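Local coordinates for protein oligogalacturonate lyase (Yersinia enterocolitica subsp. enterocolitica, PDB 3PE7) that cleaves oligogalacturonates by beta-elimination in the cytoplasm, probably with the help of a metal ion bound in its seven-bladed beta-propeller, at residues A[36-40]-A[286-290]; A[42-46]-A[357-361]; A[21-27]-A[376-381]. All coordinates share one frame; numbering follows the deposited sequence.

Contact 1 of 3, residues A[36-40]-A[286-290]; sequences NYFYQ and SHLMS. With MN (manganese (II) ion), chain B.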
ATOM      1  N   ASN A  36       7.495   1.426   0.102  1.00  9.27           N
ATOM      2  CA  ASN A  36       6.558   0.418   0.605  1.00  9.55           C
ATOM      3  C   ASN A  36       5.149   0.596   0.018  1.00  8.82           C
ATOM      4  O   ASN A  36       4.927   1.502  -0.798  1.00  9.08           O
ATOM      5  CB  ASN A  36       6.545   0.410   2.153  1.00  8.46           C
ATOM      6  CG  ASN A  36       5.819   1.621   2.768  1.00 10.14           C
ATOM      7  OD1 ASN A  36       5.445   1.592   3.951  1.00 10.28           O
ATOM      8  ND2 ASN A  36       5.643   2.674   1.997  1.00  7.87           N
ATOM      9  N   TYR A  37       4.200  -0.242   0.416  1.00  9.72           N
ATOM     10  CA  TYR A  37       2.830  -0.048  -0.040  1.00  9.85           C
ATOM     11  C   TYR A  37       2.292   1.312   0.447  1.00 10.62           C
ATOM     12  O   TYR A  37       2.580   1.745   1.574  1.00 10.07           O
ATOM     13  CB  TYR A  37       1.928  -1.202   0.410  1.00 10.73           C
ATOM     14  CG  TYR A  37       2.140  -2.496  -0.346  1.00 11.71           C
ATOM     15  CD1 TYR A  37       2.434  -2.501  -1.714  1.00 13.23           C
ATOM     16  CD2 TYR A  37       1.978  -3.723   0.296  1.00 13.54           C
ATOM     17  CE1 TYR A  37       2.595  -3.721  -2.417  1.00 14.07           C
ATOM     18  CE2 TYR A  37       2.128  -4.924  -0.386  1.00 14.65           C
ATOM     19  CZ  TYR A  37       2.434  -4.922  -1.732  1.00 15.40           C
ATOM     20  OH  TYR A  37       2.588  -6.128  -2.390  1.00 17.58           O
ATOM     21  N   PHE A  38       1.541   1.977  -0.419  1.00  9.62           N
ATOM     22  CA  PHE A  38       1.177   3.388  -0.227  1.00 10.14           C
ATOM     23  C   PHE A  38       0.312   3.680   0.993  1.00 10.23           C
ATOM     24  O   PHE A  38       0.290   4.817   1.474  1.00 11.02           O
ATOM     25  CB  PHE A  38       0.481   3.950  -1.487  1.00  9.76           C
ATOM     26  CG  PHE A  38      -0.761   3.210  -1.877  1.00 11.16           C
ATOM     27  CD1 PHE A  38      -2.000   3.546  -1.330  1.00 11.67           C
ATOM     28  CD2 PHE A  38      -0.681   2.143  -2.782  1.00 11.21           C
ATOM     29  CE1 PHE A  38      -3.153   2.840  -1.679  1.00 13.09           C
ATOM     30  CE2 PHE A  38      -1.821   1.427  -3.122  1.00 13.43           C
ATOM     31  CZ  PHE A  38      -3.056   1.777  -2.579  1.00 11.70           C
ATOM     32  N   TYR A  39      -0.421   2.673   1.465  1.00 10.02           N
ATOM     33  CA  TYR A  39      -1.321   2.861   2.622  1.00 10.29           C
ATOM     34  C   TYR A  39      -0.630   2.618   3.974  1.00 10.48           C
ATOM     35  O   TYR A  39      -1.234   2.875   5.044  1.00 10.58           O
ATOM     36  CB  TYR A  39      -2.592   2.012   2.464  1.00 10.61           C
ATOM     37  CG  TYR A  39      -2.315   0.541   2.223  1.00 12.62           C
ATOM     38  CD1 TYR A  39      -2.119   0.043   0.927  1.00 12.20           C
ATOM     39  CD2 TYR A  39      -2.236  -0.352   3.302  1.00 13.47           C
ATOM     40  CE1 TYR A  39      -1.856  -1.322   0.706  1.00 13.80           C
ATOM     41  CE2 TYR A  39      -1.971  -1.694   3.090  1.00 15.51           C
ATOM     42  CZ  TYR A  39      -1.767  -2.170   1.801  1.00 15.04           C
ATOM     43  OH  TYR A  39      -1.515  -3.510   1.608  1.00 18.13           O
ATOM     44  N   GLN A  40       0.619   2.138   3.930  1.00  9.80           N
ATOM     45  CA  GLN A  40       1.419   1.829   5.138  1.00  9.81           C
ATOM     46  C   GLN A  40       2.357   2.988   5.486  1.00  9.64           C
ATOM     47  O   GLN A  40       3.032   3.551   4.602  1.00 10.77           O
ATOM     48  CB  GLN A  40       2.244   0.532   4.969  1.00 10.00           C
ATOM     49  CG  GLN A  40       1.421  -0.769   4.714  1.00 11.44           C
ATOM     50  CD  GLN A  40       0.756  -1.320   5.979  1.00 12.82           C
ATOM     51  OE1 GLN A  40       1.017  -2.469   6.380  1.00 13.65           O
ATOM     52  NE2 GLN A  40      -0.107  -0.518   6.607  1.00 10.91           N
ATOM     53  N   SER A 286      -3.408   3.081 -11.689  1.00  9.90           N
ATOM     54  CA  SER A 286      -3.205   1.736 -11.158  1.00 10.06           C
ATOM     55  C   SER A 286      -3.437   1.659  -9.658  1.00  9.49           C
ATOM     56  O   SER A 286      -3.639   0.585  -9.127  1.00 10.36           O
ATOM     57  CB  SER A 286      -1.800   1.248 -11.521  1.00 10.56           C
ATOM     58  OG  SER A 286      -1.750   0.960 -12.924  1.00 11.38           O
ATOM     59  N   HIS A 287      -3.378   2.816  -9.007  1.00  9.52           N
ATOM     60  CA  HIS A 287      -3.556   2.951  -7.558  1.00  9.27           C
ATOM     61  C   HIS A 287      -4.172   4.317  -7.274  1.00  9.46           C
ATOM     62  O   HIS A 287      -4.186   5.200  -8.145  1.00  9.84           O
ATOM     63  CB  HIS A 287      -2.216   2.833  -6.836  1.00  9.53           C
ATOM     64  CG  HIS A 287      -1.434   1.625  -7.230  1.00  8.28           C
ATOM     65  ND1 HIS A 287      -0.523   1.638  -8.269  1.00  8.96           N
ATOM     66  CD2 HIS A 287      -1.451   0.361  -6.754  1.00  8.38           C
ATOM     67  CE1 HIS A 287      -0.001   0.429  -8.399  1.00  9.15           C
ATOM     68  NE2 HIS A 287      -0.545  -0.362  -7.491  1.00 10.02           N
ATOM     69  N   LEU A 288      -4.723   4.456  -6.069  1.00  9.10           N
ATOM     70  CA  LEU A 288      -5.227   5.742  -5.594  1.00  8.63           C
ATOM     71  C   LEU A 288      -4.907   5.898  -4.109  1.00  8.80           C
ATOM     72  O   LEU A 288      -4.983   4.930  -3.332  1.00  9.35           O
ATOM     73  CB  LEU A 288      -6.739   5.830  -5.831  1.00  9.41           C
ATOM     74  CG  LEU A 288      -7.425   7.188  -5.635  1.00  8.25           C
ATOM     75  CD1 LEU A 288      -6.837   8.270  -6.578  1.00  9.60           C
ATOM     76  CD2 LEU A 288      -8.924   7.026  -5.863  1.00  9.73           C
ATOM     77  N   MET A 289      -4.534   7.109  -3.714  1.00  8.51           N
ATOM     78  CA  MET A 289      -4.241   7.394  -2.312  1.00  8.10           C
ATOM     79  C   MET A 289      -4.583   8.849  -2.005  1.00  8.33           C
ATOM     80  O   MET A 289      -4.600   9.692  -2.910  1.00  8.89           O
ATOM     81  CB  MET A 289      -2.751   7.104  -2.026  1.00  7.98           C
ATOM     82  CG  MET A 289      -2.326   7.177  -0.562  1.00  9.34           C
ATOM     83  SD  MET A 289      -3.491   6.394   0.580  1.00  9.78           S
ATOM     84  CE  MET A 289      -2.741   6.847   2.146  1.00 12.53           C
ATOM     85  N   SER A 290      -4.876   9.131  -0.736  1.00  7.75           N
ATOM     86  CA  SER A 290      -5.166  10.513  -0.325  1.00  8.71           C
ATOM     87  C   SER A 290      -4.198  11.044   0.737  1.00  8.58           C
ATOM     88  O   SER A 290      -3.408  10.289   1.308  1.00  9.35           O
ATOM     89  CB  SER A 290      -6.609  10.613   0.194  1.00  7.84           C
ATOM     90  OG  SER A 290      -6.721  10.074   1.505  1.00  8.30           O
TER
HETATM   91 MN    MN B 389       0.607  -2.029  -6.808  1.00  7.45          MN

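Contact 2 of 3, residues A[42-46]-A[357-361]; sequences CFTRD and SFTPD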
ATOM      1  N   CYS A  42       5.360   5.156   6.114  1.00  9.43           N
ATOM      2  CA  CYS A  42       6.800   5.106   5.830  1.00  9.08           C
ATOM      3  C   CYS A  42       7.603   6.352   6.208  1.00  9.09           C
ATOM      4  O   CYS A  42       8.801   6.270   6.335  1.00  9.54           O
ATOM      5  CB  CYS A  42       7.090   4.769   4.348  1.00  8.98           C
ATOM      6  SG  CYS A  42       6.346   5.920   3.145  1.00  9.73           S
ATOM      7  N   PHE A  43       6.935   7.501   6.349  1.00  9.70           N
ATOM      8  CA  PHE A  43       7.591   8.701   6.838  1.00  9.10           C
ATOM      9  C   PHE A  43       7.404   8.817   8.340  1.00  9.69           C
ATOM     10  O   PHE A  43       6.334   8.529   8.834  1.00 10.83           O
ATOM     11  CB  PHE A  43       6.997   9.957   6.199  1.00  8.91           C
ATOM     12  CG  PHE A  43       7.386  10.152   4.780  1.00  8.41           C
ATOM     13  CD1 PHE A  43       8.601  10.749   4.451  1.00  8.29           C
ATOM     14  CD2 PHE A  43       6.507   9.768   3.764  1.00  9.27           C
ATOM     15  CE1 PHE A  43       8.946  10.961   3.096  1.00  9.27           C
ATOM     16  CE2 PHE A  43       6.854   9.941   2.424  1.00 10.34           C
ATOM     17  CZ  PHE A  43       8.064  10.550   2.094  1.00 10.22           C
ATOM     18  N   THR A  44       8.434   9.263   9.054  1.00 10.73           N
ATOM     19  CA  THR A  44       8.249   9.624  10.468  1.00 11.02           C
ATOM     20  C   THR A  44       7.327  10.856  10.534  1.00 12.50           C
ATOM     21  O   THR A  44       7.152  11.553   9.546  1.00 11.94           O
ATOM     22  CB  THR A  44       9.582   9.874  11.204  1.00 11.71           C
ATOM     23  OG1 THR A  44      10.390  10.825  10.500  1.00 11.36           O
ATOM     24  CG2 THR A  44      10.351   8.571  11.334  1.00 11.57           C
ATOM     25  N   ARG A  45       6.742  11.105  11.695  1.00 13.31           N
ATOM     26  CA  ARG A  45       5.729  12.166  11.812  1.00 13.98           C
ATOM     27  C   ARG A  45       6.228  13.547  11.388  1.00 14.65           C
ATOM     28  O   ARG A  45       5.466  14.321  10.798  1.00 15.50           O
ATOM     29  CB  ARG A  45       5.178  12.211  13.233  1.00 14.13           C
ATOM     30  CG  ARG A  45       4.323  11.000  13.574  1.00 13.25           C
ATOM     31  CD  ARG A  45       3.985  10.975  15.083  1.00 15.28           C
ATOM     32  NE  ARG A  45       5.171  10.844  15.910  1.00 19.18           N
ATOM     33  CZ  ARG A  45       5.136  10.822  17.241  1.00 20.00           C
ATOM     34  NH1 ARG A  45       3.971  10.913  17.874  1.00 21.63           N
ATOM     35  NH2 ARG A  45       6.263  10.719  17.930  1.00 20.15           N
ATOM     36  N   ASP A  46       7.493  13.847  11.662  1.00 15.85           N
ATOM     37  CA  ASP A  46       8.052  15.147  11.299  1.00 17.30           C
ATOM     38  C   ASP A  46       8.590  15.205   9.860  1.00 16.80           C
ATOM     39  O   ASP A  46       9.169  16.205   9.446  1.00 17.51           O
ATOM     40  CB  ASP A  46       9.105  15.612  12.320  1.00 18.49           C
ATOM     41  CG  ASP A  46      10.449  14.929  12.159  1.00 21.35           C
ATOM     42  OD1 ASP A  46      10.566  13.914  11.417  1.00 21.21           O
ATOM     43  OD2 ASP A  46      11.413  15.421  12.798  1.00 26.89           O
ATOM     44  N   SER A 357       2.156   8.401  -2.703  1.00  7.74           N
ATOM     45  CA  SER A 357       1.502   8.944  -1.509  1.00  8.10           C
ATOM     46  C   SER A 357       2.073  10.343  -1.249  1.00  8.73           C
ATOM     47  O   SER A 357       3.053  10.736  -1.886  1.00  8.24           O
ATOM     48  CB  SER A 357       1.672   8.037  -0.295  1.00  8.84           C
ATOM     49  OG  SER A 357       3.019   8.059   0.164  1.00  8.10           O
ATOM     50  N   PHE A 358       1.464  11.092  -0.324  1.00  8.72           N
ATOM     51  CA  PHE A 358       1.918  12.427   0.008  1.00  8.95           C
ATOM     52  C   PHE A 358       2.923  12.405   1.157  1.00  8.79           C
ATOM     53  O   PHE A 358       2.805  11.582   2.062  1.00  8.71           O
ATOM     54  CB  PHE A 358       0.715  13.324   0.373  1.00  9.78           C
ATOM     55  CG  PHE A 358      -0.225  13.586  -0.774  1.00  9.20           C
ATOM     56  CD1 PHE A 358      -1.341  12.784  -0.975  1.00  9.23           C
ATOM     57  CD2 PHE A 358       0.007  14.637  -1.662  1.00 11.45           C
ATOM     58  CE1 PHE A 358      -2.256  13.028  -2.040  1.00 10.10           C
ATOM     59  CE2 PHE A 358      -0.876  14.883  -2.734  1.00 10.40           C
ATOM     60  CZ  PHE A 358      -2.014  14.072  -2.922  1.00 10.71           C
ATOM     61  N   THR A 359       3.917  13.294   1.107  1.00  9.17           N
ATOM     62  CA  THR A 359       4.761  13.553   2.260  1.00  9.04           C
ATOM     63  C   THR A 359       3.866  14.123   3.380  1.00  9.59           C
ATOM     64  O   THR A 359       2.785  14.640   3.104  1.00  9.93           O
ATOM     65  CB  THR A 359       5.871  14.560   1.938  1.00  8.20           C
ATOM     66  OG1 THR A 359       5.309  15.707   1.284  1.00  8.09           O
ATOM     67  CG2 THR A 359       6.942  13.917   1.032  1.00  8.91           C
ATOM     68  N   PRO A 360       4.318  14.034   4.642  1.00 10.88           N
ATOM     69  CA  PRO A 360       3.468  14.520   5.738  1.00 10.95           C
ATOM     70  C   PRO A 360       3.034  15.998   5.596  1.00 11.40           C
ATOM     71  O   PRO A 360       1.969  16.387   6.115  1.00 11.27           O
ATOM     72  CB  PRO A 360       4.359  14.302   6.981  1.00 11.45           C
ATOM     73  CG  PRO A 360       5.163  13.080   6.626  1.00 10.19           C
ATOM     74  CD  PRO A 360       5.478  13.272   5.150  1.00 10.27           C
ATOM     75  N   ASP A 361       3.835  16.802   4.898  1.00 11.55           N
ATOM     76  CA  ASP A 361       3.521  18.234   4.704  1.00 12.14           C
ATOM     77  C   ASP A 361       2.628  18.541   3.497  1.00 13.24           C
ATOM     78  O   ASP A 361       2.265  19.697   3.267  1.00 12.95           O
ATOM     79  CB  ASP A 361       4.803  19.092   4.703  1.00 12.23           C
ATOM     80  CG  ASP A 361       5.703  18.838   3.509  1.00 13.96           C
ATOM     81  OD1 ASP A 361       5.327  18.064   2.612  1.00 13.32           O
ATOM     82  OD2 ASP A 361       6.809  19.430   3.478  1.00 16.74           O
TER

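Contact 3 of 3, residues A[21-27]-A[376-381]; sequences AQVTRLT and ALYLAT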
ATOM      1  N   ALA A  21       8.096  20.400 -12.973  1.00 14.83           N
ATOM      2  CA  ALA A  21       8.121  20.259 -11.507  1.00 14.55           C
ATOM      3  C   ALA A  21       9.495  19.817 -11.003  1.00 13.91           C
ATOM      4  O   ALA A  21      10.190  19.057 -11.672  1.00 13.77           O
ATOM      5  CB  ALA A  21       7.066  19.245 -11.055  1.00 14.35           C
ATOM      6  N   GLN A  22       9.878  20.269  -9.814  1.00 13.54           N
ATOM      7  CA  GLN A  22      11.121  19.802  -9.212  1.00 13.67           C
ATOM      8  C   GLN A  22      10.950  18.342  -8.762  1.00 13.38           C
ATOM      9  O   GLN A  22       9.978  17.996  -8.060  1.00 12.73           O
ATOM     10  CB  GLN A  22      11.503  20.682  -8.022  1.00 14.19           C
ATOM     11  CG  GLN A  22      12.780  20.235  -7.328  1.00 18.17           C
ATOM     12  CD  GLN A  22      13.423  21.329  -6.485  1.00 22.75           C
ATOM     13  OE1 GLN A  22      13.751  22.415  -6.987  1.00 26.89           O
ATOM     14  NE2 GLN A  22      13.625  21.042  -5.213  1.00 21.98           N
ATOM     15  N   VAL A  23      11.908  17.505  -9.157  1.00 12.22           N
ATOM     16  CA  VAL A  23      11.910  16.090  -8.790  1.00 12.22           C
ATOM     17  C   VAL A  23      13.283  15.754  -8.232  1.00 12.55           C
ATOM     18  O   VAL A  23      14.304  16.178  -8.778  1.00 12.03           O
ATOM     19  CB  VAL A  23      11.588  15.167  -9.998  1.00 12.31           C
ATOM     20  CG1 VAL A  23      11.530  13.689  -9.581  1.00 12.89           C
ATOM     21  CG2 VAL A  23      10.268  15.553 -10.630  1.00 12.67           C
ATOM     22  N   THR A  24      13.307  15.018  -7.130  1.00 11.40           N
ATOM     23  CA  THR A  24      14.578  14.578  -6.550  1.00 11.84           C
ATOM     24  C   THR A  24      14.576  13.061  -6.478  1.00 10.49           C
ATOM     25  O   THR A  24      13.653  12.474  -5.908  1.00 11.16           O
ATOM     26  CB  THR A  24      14.807  15.205  -5.155  1.00 11.69           C
ATOM     27  OG1 THR A  24      14.852  16.634  -5.306  1.00 13.08           O
ATOM     28  CG2 THR A  24      16.135  14.732  -4.567  1.00 12.84           C
ATOM     29  N   ARG A  25      15.589  12.439  -7.081  1.00  9.98           N
ATOM     30  CA  ARG A  25      15.812  10.996  -6.950  1.00  9.56           C
ATOM     31  C   ARG A  25      16.663  10.741  -5.711  1.00 10.36           C
ATOM     32  O   ARG A  25      17.725  11.357  -5.538  1.00 11.12           O
ATOM     33  CB  ARG A  25      16.552  10.474  -8.170  1.00  9.76           C
ATOM     34  CG  ARG A  25      16.682   8.954  -8.204  1.00  9.25           C
ATOM     35  CD  ARG A  25      17.337   8.521  -9.479  1.00 11.18           C
ATOM     36  NE  ARG A  25      18.742   8.945  -9.519  1.00 11.60           N
ATOM     37  CZ  ARG A  25      19.450   9.065 -10.635  1.00 11.26           C
ATOM     38  NH1 ARG A  25      18.896   8.808 -11.811  1.00 10.97           N
ATOM     39  NH2 ARG A  25      20.730   9.451 -10.566  1.00 11.77           N
ATOM     40  N   LEU A  26      16.198   9.821  -4.872  1.00  9.31           N
ATOM     41  CA  LEU A  26      16.799   9.623  -3.549  1.00  9.49           C
ATOM     42  C   LEU A  26      17.786   8.463  -3.493  1.00  9.77           C
ATOM     43  O   LEU A  26      18.615   8.400  -2.585  1.00 10.39           O
ATOM     44  CB  LEU A  26      15.705   9.386  -2.509  1.00  9.60           C
ATOM     45  CG  LEU A  26      14.605  10.441  -2.351  1.00 11.05           C
ATOM     46  CD1 LEU A  26      13.593   9.957  -1.328  1.00  8.32           C
ATOM     47  CD2 LEU A  26      15.177  11.784  -1.925  1.00 11.50           C
ATOM     48  N   THR A  27      17.676   7.537  -4.441  1.00 10.20           N
ATOM     49  CA  THR A  27      18.457   6.292  -4.405  1.00 10.23           C
ATOM     50  C   THR A  27      19.146   6.068  -5.756  1.00 10.24           C
ATOM     51  O   THR A  27      18.669   6.579  -6.794  1.00 10.27           O
ATOM     52  CB  THR A  27      17.552   5.064  -4.062  1.00  9.50           C
ATOM     53  OG1 THR A  27      16.525   4.945  -5.048  1.00 10.19           O
ATOM     54  CG2 THR A  27      16.907   5.224  -2.683  1.00 10.49           C
ATOM     55  N   ALA A 376      13.937   2.965  -8.301  1.00  7.61           N
ATOM     56  CA  ALA A 376      14.504   3.978  -7.409  1.00  7.63           C
ATOM     57  C   ALA A 376      13.358   4.785  -6.800  1.00  8.01           C
ATOM     58  O   ALA A 376      12.219   4.728  -7.283  1.00  7.92           O
ATOM     59  CB  ALA A 376      15.492   4.914  -8.190  1.00  8.76           C
ATOM     60  N   LEU A 377      13.667   5.530  -5.749  1.00  7.77           N
ATOM     61  CA  LEU A 377      12.697   6.396  -5.082  1.00  8.19           C
ATOM     62  C   LEU A 377      12.834   7.841  -5.551  1.00  7.70           C
ATOM     63  O   LEU A 377      13.941   8.357  -5.731  1.00  8.73           O
ATOM     64  CB  LEU A 377      12.859   6.327  -3.552  1.00  9.47           C
ATOM     65  CG  LEU A 377      12.201   5.094  -2.895  1.00 10.59           C
ATOM     66  CD1 LEU A 377      13.095   3.867  -3.032  1.00 13.37           C
ATOM     67  CD2 LEU A 377      11.865   5.375  -1.447  1.00 13.12           C
ATOM     68  N   TYR A 378      11.685   8.483  -5.739  1.00  8.36           N
ATOM     69  CA  TYR A 378      11.596   9.874  -6.213  1.00  7.47           C
ATOM     70  C   TYR A 378      10.613  10.664  -5.375  1.00  7.46           C
ATOM     71  O   TYR A 378       9.587  10.134  -4.921  1.00  6.98           O
ATOM     72  CB  TYR A 378      11.095   9.929  -7.666  1.00  7.61           C
ATOM     73  CG  TYR A 378      11.984   9.198  -8.619  1.00  7.06           C
ATOM     74  CD1 TYR A 378      11.901   7.801  -8.744  1.00  7.99           C
ATOM     75  CD2 TYR A 378      12.942   9.883  -9.373  1.00  8.77           C
ATOM     76  CE1 TYR A 378      12.748   7.102  -9.607  1.00  7.05           C
ATOM     77  CE2 TYR A 378      13.803   9.191 -10.242  1.00  8.62           C
ATOM     78  CZ  TYR A 378      13.677   7.796 -10.345  1.00  7.47           C
ATOM     79  OH  TYR A 378      14.500   7.111 -11.185  1.00  8.96           O
ATOM     80  N   LEU A 379      10.934  11.941  -5.186  1.00  8.12           N
ATOM     81  CA  LEU A 379      10.015  12.926  -4.611  1.00  8.75           C
ATOM     82  C   LEU A 379       9.735  14.015  -5.650  1.00  9.37           C
ATOM     83  O   LEU A 379      10.656  14.706  -6.092  1.00  9.94           O
ATOM     84  CB  LEU A 379      10.610  13.546  -3.336  1.00  9.13           C
ATOM     85  CG  LEU A 379      10.639  12.669  -2.082  1.00  9.18           C
ATOM     86  CD1 LEU A 379      11.541  13.273  -0.998  1.00 11.30           C
ATOM     87  CD2 LEU A 379       9.191  12.466  -1.568  1.00  9.44           C
ATOM     88  N   ALA A 380       8.461  14.162  -6.018  1.00  9.44           N
ATOM     89  CA  ALA A 380       8.045  15.254  -6.925  1.00  9.26           C
ATOM     90  C   ALA A 380       7.360  16.372  -6.143  1.00 10.18           C
ATOM     91  O   ALA A 380       6.473  16.108  -5.339  1.00 10.40           O
ATOM     92  CB  ALA A 380       7.126  14.711  -8.013  1.00  9.11           C
ATOM     93  N   THR A 381       7.774  17.621  -6.388  1.00 10.38           N
ATOM     94  CA  THR A 381       7.207  18.786  -5.700  1.00 11.42           C
ATOM     95  C   THR A 381       5.946  19.232  -6.382  1.00 11.81           C
ATOM     96  O   THR A 381       5.925  19.436  -7.598  1.00 13.11           O
ATOM     97  CB  THR A 381       8.237  19.949  -5.642  1.00 10.81           C
ATOM     98  OG1 THR A 381       9.382  19.497  -4.925  1.00 13.80           O
ATOM     99  CG2 THR A 381       7.642  21.161  -4.882  1.00 12.90           C
TER
HETATM  100  O   HOH W   1      10.820  17.181  -4.966  1.00 17.38           O
HETATM  101  O   HOH W   2       7.771  21.776  -8.579  1.00 26.45           O

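Contact 1 of 3, residues A[36-40]-A[286-290]
Phe38 reaches from the loop between strands 33-34 and 49-54 to the side of strand 287-290 and lies across it between His287 and Met289, the two residues whose side chains leave that strand on the same side. Its chi1 of 58° sets the ring between the backbone N and the carbonyl carbon of its own residue, and from there the ring reaches the strand through CD1, CE1 and CE2. Phe38 CD1 packs against Met289 CB at 3.7 Å. The thioether bends at chi2 (43°) and brings its sulfur into the plane of the ring, with Met289 SD 5.1 Å from the centroid of Phe38, an edge-on Met-aromatic contact; beyond the sulfur, Met289 CE rests 3.7 Å from Phe38 O. Phe38 CE1 comes within 3.2 Å of Leu288 O, the backbone carbonyl between the two flanking side chains. Phe38 CE2 meets His287 CD2 at 3.8 Å, the two rings inclined at 63° to each other. Tyr39, next in the type I turn from Tyr37 to Gln40, lays its CD1 over the centre of one Phe38 face.

Phe38 thus touches, at CD2, an imidazole whose nitrogens are both engaged: His287 NE2 binds manganese at 2.1 Å, and ND1 is hydrogen-bonded to Asp300, a second-shell carboxylate that would orient the ring and probably make it a stronger electron donor to the metal. His353, His355 and Gln350 share the ion. The loop and the strand, far apart in sequence, meet in the central part of the seven-bladed propeller, with the manganese site where the innermost strands of the blades converge, the usual place for the active sites of propeller enzymes.

Contact 2 of 3, residues A[42-46]-A[357-361]
Phe43 lays one face of its ring against Pro360 and Thr359, the turn that follows strand 357-358. Pro360 CD stands 4.1 Å from the centroid of the Phe43 ring and 26° off its normal, a CH-pi contact, and Pro360 CG touches Phe43 CB at 3.6 Å; the two side chains meet at about a right angle. Farther out, Phe43 CZ abuts Thr359 CG2 at 3.7 Å, while Thr359 CA sits above the same plane toward the rim. With chi1 at 49°, the threonine keeps its methyl for the phenylalanine and its hydroxyl for Asp361: Thr359 OG1 donates to Asp361 OD1 over 2.7 Å, meeting the carboxylate oxygen nearly head-on. That OG1 also pairs with Gln364 N, and Asp361 OD1 with Lys363 N, so the turn leading into strand 364-369 is tied up within itself. Leu50 and Leu366, from two neighbouring sheets, also pack on Phe43. Arg45 ties its loop to Asp92 through a salt bridge at NE, Thr44 OG1 bonds to Lys49 N, and Ser357 OG is bonded to Arg35. Side-chain contact between the two segments is therefore apolar, the carbonyls of Thr44 and Arg45 lying beside the proline ring.

Contact 3 of 3, residues A[21-27]-A[376-381]
Arg25 leaves its strand with CG trans to N (chi1 -173°) and bends at chi3 (68°), which runs its methylenes beside Tyr378, whose ring swings toward the neighbouring strand. The two side chains point the same way: Arg25 CG lies 3.5 Å from Tyr378 CE2 and Arg25 CD 3.6 Å from Tyr378 OH, the guanidinium plane turned 70° from the ring. Arg25 NH2 forms a salt bridge with Asp12 of strand 12-15. Val23 CG1 adds a looser contact with Tyr378 CD2 on this face of the sheet, where Phe367 lies against the tyrosine from strand 364-369.

The backbones run antiparallel, with Thr24 and Leu379 as a hydrogen-bonded pair whose bonds measure 2.9 Å both from Thr24 N to Leu379 O and from Leu379 N to Thr24 O. Bonds from Leu26 N to Leu377 O and from Thr381 N to Gln22 O carry the pairing to both ends. Here an N-terminal strand joins the blade built by the C-terminal strands, the "Velcro" closure by which many beta-propellers seal their ring. On the face bearing Leu379, its CD1 packs against Leu26 CD1 at 3.9 Å.

Past the regular strand, the Thr27 hydroxyl replaces a backbone carbonyl: OG1 accepts from Leu377 N at 3.0 Å. Toward the other end a water bridges Leu379 O and Thr381 OG1, lying 2.7 Å from each.

In the fold
Contact 1 lies close to the centre of the propeller, at the manganese site, and contact 3 about 17 Å from it between contact centres, within one blade; contact 2 touches both. Contact 1 is buried, with no exposed residue touching; contact 2 is buried at Phe43 but exposed at Pro360 and Arg45; contact 3 is mostly buried, with Gln22 exposed. Contacts 1 and 2 use successive parts of the loop 36-46, packed first on strand 287-290 and then on the turn after 357-358. Contacts 2 and 3 reach the same sheet, where Leu379 CD2 meets Thr359 CG2. The chemistry shifts accordingly: a ring beside a metal ligand, a CH-pi junction, then backbone hydrogen bonding with ordered water.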